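Local coordinates for protein beta-lactamase (Mycobacterium tuberculosis, PDB 4WHI) that is here the C-terminal domain, of unknown function, of a penicillin-binding protein that is probably a serine hydrolase related to beta-lactamases, at residues A[61-65]-A[77-82]; A[40-44]-A[53-57]; A[24-30]-A[97-102]. One frame throughout, in Å; residues are numbered along the deposited sequence.

Interaction 1: residues A[61-65]-A[77-82]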
# COMPACT_ATOMS: atom_id res chain seq x y z
N ASP A 61 9.07 -3.07 5.65
CA ASP A 61 8.00 -2.09 5.79
C ASP A 61 7.28 -1.82 4.46
O ASP A 61 6.56 -0.83 4.33
CB ASP A 61 8.55 -0.78 6.35
CG ASP A 61 9.12 -0.94 7.75
OD1 ASP A 61 8.50 -1.63 8.59
OD2 ASP A 61 10.19 -0.37 8.00
N THR A 62 7.48 -2.70 3.48
CA THR A 62 6.82 -2.58 2.19
C THR A 62 5.67 -3.58 2.09
O THR A 62 5.83 -4.75 2.44
CB THR A 62 7.83 -2.79 1.04
OG1 THR A 62 8.84 -1.78 1.12
CG2 THR A 62 7.14 -2.70 -0.33
N PHE A 63 4.53 -3.09 1.64
CA PHE A 63 3.33 -3.87 1.38
C PHE A 63 2.96 -3.68 -0.09
O PHE A 63 3.52 -2.82 -0.79
CB PHE A 63 2.18 -3.37 2.27
CG PHE A 63 2.39 -3.62 3.74
CD1 PHE A 63 3.27 -2.83 4.47
CD2 PHE A 63 1.72 -4.65 4.39
CE1 PHE A 63 3.47 -3.06 5.82
CE2 PHE A 63 1.92 -4.89 5.75
CZ PHE A 63 2.79 -4.09 6.46
N THR A 64 2.02 -4.48 -0.56
CA THR A 64 1.47 -4.28 -1.90
C THR A 64 -0.04 -4.29 -1.87
O THR A 64 -0.67 -4.80 -0.93
CB THR A 64 1.95 -5.36 -2.90
OG1 THR A 64 1.53 -6.65 -2.45
CG2 THR A 64 3.49 -5.33 -3.10
N PHE A 65 -0.62 -3.70 -2.91
CA PHE A 65 -2.03 -3.85 -3.18
C PHE A 65 -2.24 -4.18 -4.65
O PHE A 65 -1.33 -4.01 -5.48
CB PHE A 65 -2.82 -2.61 -2.73
CG PHE A 65 -2.39 -1.33 -3.39
CD1 PHE A 65 -1.29 -0.62 -2.92
CD2 PHE A 65 -3.12 -0.80 -4.45
CE1 PHE A 65 -0.90 0.57 -3.51
CE2 PHE A 65 -2.73 0.39 -5.04
CZ PHE A 65 -1.63 1.08 -4.58
N ILE A 77 0.20 -5.57 -9.32
CA ILE A 77 0.70 -5.38 -7.96
C ILE A 77 1.40 -4.03 -7.88
O ILE A 77 2.22 -3.68 -8.74
CB ILE A 77 1.63 -6.56 -7.56
CG1 ILE A 77 0.81 -7.85 -7.51
CG2 ILE A 77 2.27 -6.31 -6.21
CD1 ILE A 77 1.61 -9.11 -7.24
N SER A 78 1.06 -3.26 -6.85
CA SER A 78 1.59 -1.91 -6.68
C SER A 78 2.15 -1.78 -5.26
O SER A 78 1.54 -2.26 -4.31
CB SER A 78 0.47 -0.90 -6.90
OG SER A 78 0.96 0.42 -6.90
N LYS A 79 3.33 -1.17 -5.13
CA LYS A 79 4.00 -1.07 -3.83
C LYS A 79 3.58 0.13 -2.98
O LYS A 79 3.41 1.25 -3.48
CB LYS A 79 5.53 -1.03 -3.99
CG LYS A 79 6.15 -2.37 -4.33
CD LYS A 79 7.67 -2.32 -4.19
CE LYS A 79 8.35 -3.26 -5.17
NZ LYS A 79 7.75 -4.62 -5.16
N ALA A 80 3.47 -0.15 -1.68
CA ALA A 80 3.22 0.84 -0.65
C ALA A 80 4.33 0.72 0.39
O ALA A 80 4.36 -0.25 1.15
CB ALA A 80 1.87 0.60 -0.01
N THR A 81 5.23 1.69 0.42
CA THR A 81 6.42 1.62 1.26
C THR A 81 6.31 2.61 2.41
O THR A 81 6.21 3.82 2.18
CB THR A 81 7.69 1.92 0.45
OG1 THR A 81 7.76 1.02 -0.67
CG2 THR A 81 8.95 1.74 1.30
N PHE A 82 6.32 2.09 3.63
CA PHE A 82 6.25 2.94 4.81
C PHE A 82 7.66 3.22 5.33
O PHE A 82 8.50 2.32 5.41
CB PHE A 82 5.44 2.26 5.91
CG PHE A 82 3.98 2.08 5.60
CD1 PHE A 82 3.54 0.94 4.94
CD2 PHE A 82 3.04 3.02 6.01
CE1 PHE A 82 2.20 0.74 4.68
CE2 PHE A 82 1.70 2.83 5.74
CZ PHE A 82 1.28 1.69 5.08

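Interaction 2: residues A[40-44]-A[53-57]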
# COMPACT_ATOMS: atom_id res chain seq x y z
N GLY A 40 -6.85 -8.14 11.71
CA GLY A 40 -5.58 -8.63 11.19
C GLY A 40 -5.12 -8.07 9.85
O GLY A 40 -4.04 -8.42 9.37
N GLN A 41 -5.93 -7.20 9.24
CA GLN A 41 -5.70 -6.72 7.88
C GLN A 41 -5.45 -5.22 7.89
O GLN A 41 -6.24 -4.47 8.46
CB GLN A 41 -6.95 -7.00 7.03
CG GLN A 41 -6.84 -6.60 5.57
CD GLN A 41 -5.90 -7.50 4.80
OE1 GLN A 41 -6.13 -8.71 4.72
NE2 GLN A 41 -4.83 -6.93 4.24
N LEU A 42 -4.35 -4.78 7.27
CA LEU A 42 -4.16 -3.37 6.95
C LEU A 42 -4.89 -3.08 5.63
O LEU A 42 -4.86 -3.88 4.69
CB LEU A 42 -2.69 -2.99 6.80
CG LEU A 42 -1.82 -2.79 8.03
CD1 LEU A 42 -0.41 -2.42 7.59
CD2 LEU A 42 -2.38 -1.72 8.95
N ARG A 43 -5.55 -1.93 5.59
CA ARG A 43 -6.23 -1.45 4.39
C ARG A 43 -5.77 -0.04 4.06
O ARG A 43 -5.45 0.74 4.96
CB ARG A 43 -7.75 -1.43 4.58
CG ARG A 43 -8.35 -2.74 5.09
CD ARG A 43 -8.55 -2.73 6.61
NE ARG A 43 -9.40 -1.61 6.99
CZ ARG A 43 -10.73 -1.60 6.92
NH1 ARG A 43 -11.40 -2.68 6.55
NH2 ARG A 43 -11.39 -0.50 7.25
N LEU A 44 -5.74 0.27 2.77
CA LEU A 44 -5.39 1.58 2.24
C LEU A 44 -6.62 2.17 1.55
O LEU A 44 -7.15 1.56 0.62
CB LEU A 44 -4.25 1.43 1.23
CG LEU A 44 -3.86 2.64 0.38
CD1 LEU A 44 -3.32 3.75 1.25
CD2 LEU A 44 -2.83 2.23 -0.66
N PHE A 53 -8.16 -0.73 -0.59
CA PHE A 53 -7.36 -1.87 -1.00
C PHE A 53 -6.80 -2.58 0.22
O PHE A 53 -6.31 -1.93 1.14
CB PHE A 53 -6.19 -1.40 -1.86
CG PHE A 53 -6.59 -0.61 -3.07
CD1 PHE A 53 -6.79 0.76 -3.00
CD2 PHE A 53 -6.76 -1.25 -4.30
CE1 PHE A 53 -7.15 1.48 -4.12
CE2 PHE A 53 -7.12 -0.52 -5.42
CZ PHE A 53 -7.31 0.84 -5.33
N ASP A 54 -6.85 -3.91 0.22
CA ASP A 54 -6.12 -4.69 1.22
C ASP A 54 -4.64 -4.55 0.96
O ASP A 54 -4.20 -4.67 -0.18
CB ASP A 54 -6.48 -6.17 1.12
CG ASP A 54 -7.82 -6.49 1.71
OD1 ASP A 54 -8.44 -5.61 2.35
OD2 ASP A 54 -8.25 -7.65 1.54
N LEU A 55 -3.87 -4.31 2.01
CA LEU A 55 -2.41 -4.29 1.92
C LEU A 55 -1.87 -5.65 2.31
O LEU A 55 -2.14 -6.14 3.40
CB LEU A 55 -1.81 -3.20 2.82
CG LEU A 55 -2.07 -1.77 2.37
CD1 LEU A 55 -1.59 -0.78 3.43
CD2 LEU A 55 -1.41 -1.49 1.03
N THR A 56 -1.11 -6.25 1.41
CA THR A 56 -0.49 -7.54 1.68
C THR A 56 0.99 -7.31 1.92
O THR A 56 1.65 -6.61 1.16
CB THR A 56 -0.70 -8.49 0.49
OG1 THR A 56 -2.10 -8.77 0.36
CG2 THR A 56 0.04 -9.81 0.68
N HIS A 57 1.53 -7.89 2.99
CA HIS A 57 2.94 -7.73 3.28
C HIS A 57 3.82 -8.24 2.14
O HIS A 57 3.56 -9.29 1.56
CB HIS A 57 3.31 -8.41 4.59
CG HIS A 57 4.69 -8.06 5.04
ND1 HIS A 57 5.68 -9.00 5.17
CD2 HIS A 57 5.25 -6.87 5.33
CE1 HIS A 57 6.80 -8.41 5.55
NE2 HIS A 57 6.56 -7.11 5.66
O HOH W 1 -3.96 -9.00 2.26
O HOH W 2 -2.18 -6.46 6.22

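Interaction 3: residues A[24-30]-A[97-102]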
# COMPACT_ATOMS: atom_id res chain seq x y z
N VAL A 24 -3.43 8.64 8.97
CA VAL A 24 -3.85 9.42 7.82
C VAL A 24 -2.62 10.16 7.32
O VAL A 24 -2.08 11.03 8.00
CB VAL A 24 -4.96 10.41 8.18
CG1 VAL A 24 -5.35 11.25 6.97
CG2 VAL A 24 -6.17 9.66 8.71
N TYR A 25 -2.19 9.80 6.11
CA TYR A 25 -0.99 10.34 5.51
C TYR A 25 -1.39 11.40 4.49
O TYR A 25 -2.00 11.10 3.45
CB TYR A 25 -0.19 9.22 4.86
CG TYR A 25 0.31 8.14 5.81
CD1 TYR A 25 -0.55 7.17 6.33
CD2 TYR A 25 1.64 8.09 6.18
CE1 TYR A 25 -0.08 6.18 7.19
CE2 TYR A 25 2.12 7.10 7.02
CZ TYR A 25 1.26 6.15 7.54
OH TYR A 25 1.75 5.18 8.39
N ALA A 26 -1.07 12.66 4.80
CA ALA A 26 -1.52 13.80 4.01
C ALA A 26 -0.77 13.95 2.69
O ALA A 26 0.40 13.58 2.57
CB ALA A 26 -1.39 15.07 4.82
N ASN A 27 -1.47 14.53 1.72
CA ASN A 27 -0.91 14.91 0.43
C ASN A 27 -1.87 15.90 -0.24
O ASN A 27 -3.04 15.57 -0.47
CB ASN A 27 -0.73 13.65 -0.43
CG ASN A 27 -0.08 13.92 -1.78
OD1 ASN A 27 -0.62 14.66 -2.60
ND2 ASN A 27 1.04 13.29 -2.03
N ASP A 28 -1.38 17.10 -0.55
CA ASP A 28 -2.20 18.17 -1.14
C ASP A 28 -2.73 17.83 -2.53
O ASP A 28 -3.83 18.26 -2.92
CB ASP A 28 -1.37 19.46 -1.25
CG ASP A 28 -0.92 20.00 0.10
OD1 ASP A 28 -1.61 19.75 1.11
OD2 ASP A 28 0.13 20.69 0.16
N TYR A 29 -1.95 17.06 -3.28
CA TYR A 29 -2.25 16.78 -4.68
C TYR A 29 -3.25 15.63 -4.84
O TYR A 29 -4.25 15.77 -5.55
CB TYR A 29 -0.95 16.49 -5.43
CG TYR A 29 -1.09 16.44 -6.93
CD1 TYR A 29 -1.46 17.57 -7.65
CD2 TYR A 29 -0.87 15.27 -7.64
CE1 TYR A 29 -1.59 17.54 -9.02
CE2 TYR A 29 -1.00 15.22 -9.02
CZ TYR A 29 -1.36 16.37 -9.71
OH TYR A 29 -1.51 16.35 -11.07
N TRP A 30 -2.97 14.51 -4.19
CA TRP A 30 -3.80 13.31 -4.29
C TRP A 30 -4.84 13.20 -3.17
O TRP A 30 -5.71 12.33 -3.21
CB TRP A 30 -2.92 12.06 -4.27
CG TRP A 30 -1.93 11.97 -5.39
CD1 TRP A 30 -0.58 12.01 -5.29
CD2 TRP A 30 -2.23 11.84 -6.79
NE1 TRP A 30 -0.00 11.90 -6.53
CE2 TRP A 30 -0.99 11.80 -7.47
CE3 TRP A 30 -3.41 11.76 -7.53
CZ2 TRP A 30 -0.90 11.68 -8.85
CZ3 TRP A 30 -3.32 11.64 -8.92
CH2 TRP A 30 -2.08 11.59 -9.56
N LEU A 97 5.22 13.08 -6.68
CA LEU A 97 4.18 13.59 -5.79
C LEU A 97 3.49 12.44 -5.04
O LEU A 97 2.38 12.60 -4.55
CB LEU A 97 3.15 14.40 -6.59
CG LEU A 97 3.67 15.64 -7.33
CD1 LEU A 97 2.61 16.19 -8.27
CD2 LEU A 97 4.12 16.72 -6.35
N GLY A 98 4.17 11.30 -4.95
CA GLY A 98 3.58 10.07 -4.41
C GLY A 98 3.98 9.74 -2.98
O GLY A 98 3.82 8.60 -2.53
N THR A 99 4.52 10.73 -2.27
CA THR A 99 4.78 10.57 -0.85
C THR A 99 3.67 11.24 -0.05
O THR A 99 3.27 12.38 -0.33
CB THR A 99 6.16 11.10 -0.45
OG1 THR A 99 7.15 10.42 -1.23
CG2 THR A 99 6.43 10.86 1.03
N PHE A 100 3.18 10.51 0.94
CA PHE A 100 2.09 10.94 1.79
C PHE A 100 2.65 10.95 3.21
O PHE A 100 3.37 10.02 3.59
CB PHE A 100 0.92 9.95 1.68
CG PHE A 100 0.34 9.83 0.29
CD1 PHE A 100 1.05 9.19 -0.72
CD2 PHE A 100 -0.92 10.32 0.01
CE1 PHE A 100 0.52 9.07 -1.99
CE2 PHE A 100 -1.46 10.19 -1.26
CZ PHE A 100 -0.74 9.58 -2.27
N THR A 101 2.33 11.98 3.98
CA THR A 101 2.97 12.21 5.29
C THR A 101 1.96 12.38 6.42
O THR A 101 1.08 13.24 6.36
CB THR A 101 3.88 13.44 5.24
OG1 THR A 101 4.80 13.30 4.16
CG2 THR A 101 4.68 13.60 6.54
N ARG A 102 2.08 11.56 7.47
CA ARG A 102 1.14 11.62 8.59
C ARG A 102 1.66 12.56 9.67
O ARG A 102 2.81 12.99 9.62
CB ARG A 102 0.85 10.23 9.18
CG ARG A 102 2.02 9.56 9.85
CD ARG A 102 1.63 8.26 10.54
NE ARG A 102 2.83 7.53 10.93
CZ ARG A 102 2.86 6.27 11.35
NH1 ARG A 102 1.75 5.56 11.45
NH2 ARG A 102 4.03 5.72 11.67
OXT ARG A 102 0.93 12.90 10.60
O HOH W 3 3.52 14.42 1.84

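Interaction 1: residues A[61-65]-A[77-82]
Phe63 and Ala80 pair across a beta hairpin made of strands 62-66 and 77-83, two neighbours in the antiparallel up-and-down sheet of this domain. The backbone bonds come first. Phe63 and Ala80 form a hydrogen-bonded antiparallel pair, each backbone N donating to the other's O. Phe63 N donates to Ala80 O at 2.9 Å. That bond is almost straight, 179° at the hydrogen. Ala80 N returns one to Phe63 O at 2.8 Å. Phe65 and Ser78 exchange a second pair of hydrogen bonds. At the other end Phe82 N reaches Asp61 O at 3.0 Å, with Asp61 just ahead of the strand. Between these, Thr62 with Thr81 and Thr64 with Lys79 are non-hydrogen-bonded pairs, with no backbone bond to each other.

The apolar contacts differ on the two faces. On the buried face, Phe63 CD1 touches Phe82 CE1 at 3.7 Å, and the ring planes are nearly perpendicular (88°). Leu55 and Leu87 are close by, and Tyr21 meets both rings. On the other face, Ile77 CG2 presses against Thr64 CB at 3.5 Å, tighter than usual. The Thr62 methyl CG2 lies against Lys79 CD at 3.9 Å. Lys79 also makes a cation-pi contact with Trp58.

Side-chain polar contacts are few. Thr62 OG1 and Thr81 OG1 make one weak hydrogen bond of 3.5 Å. The carboxylate of Asp61 has its partner elsewhere, in the hydroxyl of Tyr21.

The last group is aromatic. The CG of Phe65 stands between its own N and carbonyl carbon (chi1 59°), and this brings the ring back across to Ser78. Ser78 CB lies over one face of the Phe65 ring as a CH-pi contact, 3.9 Å from the ring centroid and displaced toward the rim.

Interaction 2: residues A[40-44]-A[53-57]
Gln41 lays its amide against the carboxylate of Asp54 on the face of the hairpin 41-46/51-59 that also carries Arg43. From CB the chain runs out with CG opposite the backbone N (chi1 -178°), then bends at the next bond (71°), which brings its end back over the partner strand. CG passes Asp54 OD1 at 3.7 Å. CD lies over Asp54 CG at 3.8 Å. The two flat groups are stacked, with planes only 9° apart. OE1 ends above the OD2 side of the carboxylate.

NE2 does the polar work. It gives a hydrogen bond to Leu42 O at 3.1 Å, in its own amide plane. It also donates to a water, which bonds Thr56 OG1. NE2 is 2.9 Å from Leu55 O. Leu42 O is thus gripped twice, by Gln41 NE2 and by Leu55 N, from opposite faces of its carbonyl plane. A second water bridges Leu42 N to Leu55 O, where the strands splay.

Behind this polar face, Leu42, Leu44 and Leu55 point inward and pack on Phe63 and Phe65 of strand 62-66. Strand 33-38 flanks the hairpin beyond Arg43, whose NE bonds Thr36 OG1.

Interaction 3: residues A[24-30]-A[97-102]
The single antiparallel bridge between Ala26 and Thr101 joins the first strand region to the last, closing the up-and-down sheet into a barrel-like shape. Ala26 N bonds Thr101 O at 2.7 Å, approaching from well above the carbonyl plane. Thr101 N returns a bond to Ala26 O.

Next to the bridge, Asn27 works with both ends of its amide. OD1 accepts from Trp30 N, an Asx motif that shapes the turn. ND2 donates to Leu97 O and Thr99 O, each at 2.9 Å. The amide also lies over one face of Phe100, and Asn27 CB touches Phe100 CD2 at 3.4 Å. Leu97 CD1 lies over one face of the Tyr29 ring as a CH-pi contact, 3.8 Å from its centroid. On the other flank Arg102 runs alongside Tyr25 in the same direction. Its CB sits over the ring face, and the Tyr25 OH lies over the guanidinium, 3.1 Å from Arg102 NH1 at a poor angle for a bond.

The polar tips of that pair are satisfied elsewhere. Tyr25 OH bonds Tyr21 O, and Arg102 bonds Asp20 O and makes a salt bridge with Asp85. The Tyr25-Arg102 pairing therefore rests on packing, while Asn27 supplies direct polar links across the seam.

In the fold
Interactions 1 and 2 are hairpins in series. Strands 51-59 and 62-66 lie side by side in the sheet, and Thr64 N probably bonds Thr56 O between them. Interaction 1 is the more central, its centre about 4 Å from the centre of the chain, against about 7 Å for that of interaction 2. Both combine backbone pairing with buried leucines and phenylalanines. Interaction 3 encloses both along the chain, and its centre lies about 13 Å from the centre of the chain. Its residues are mostly exposed. There a single bridge, side-chain amide bonds and aromatic and arginine packing replace regular pairing. It touches interaction 1 where Phe82 CD2 meets Tyr25 OH at 3.5 Å, but not interaction 2.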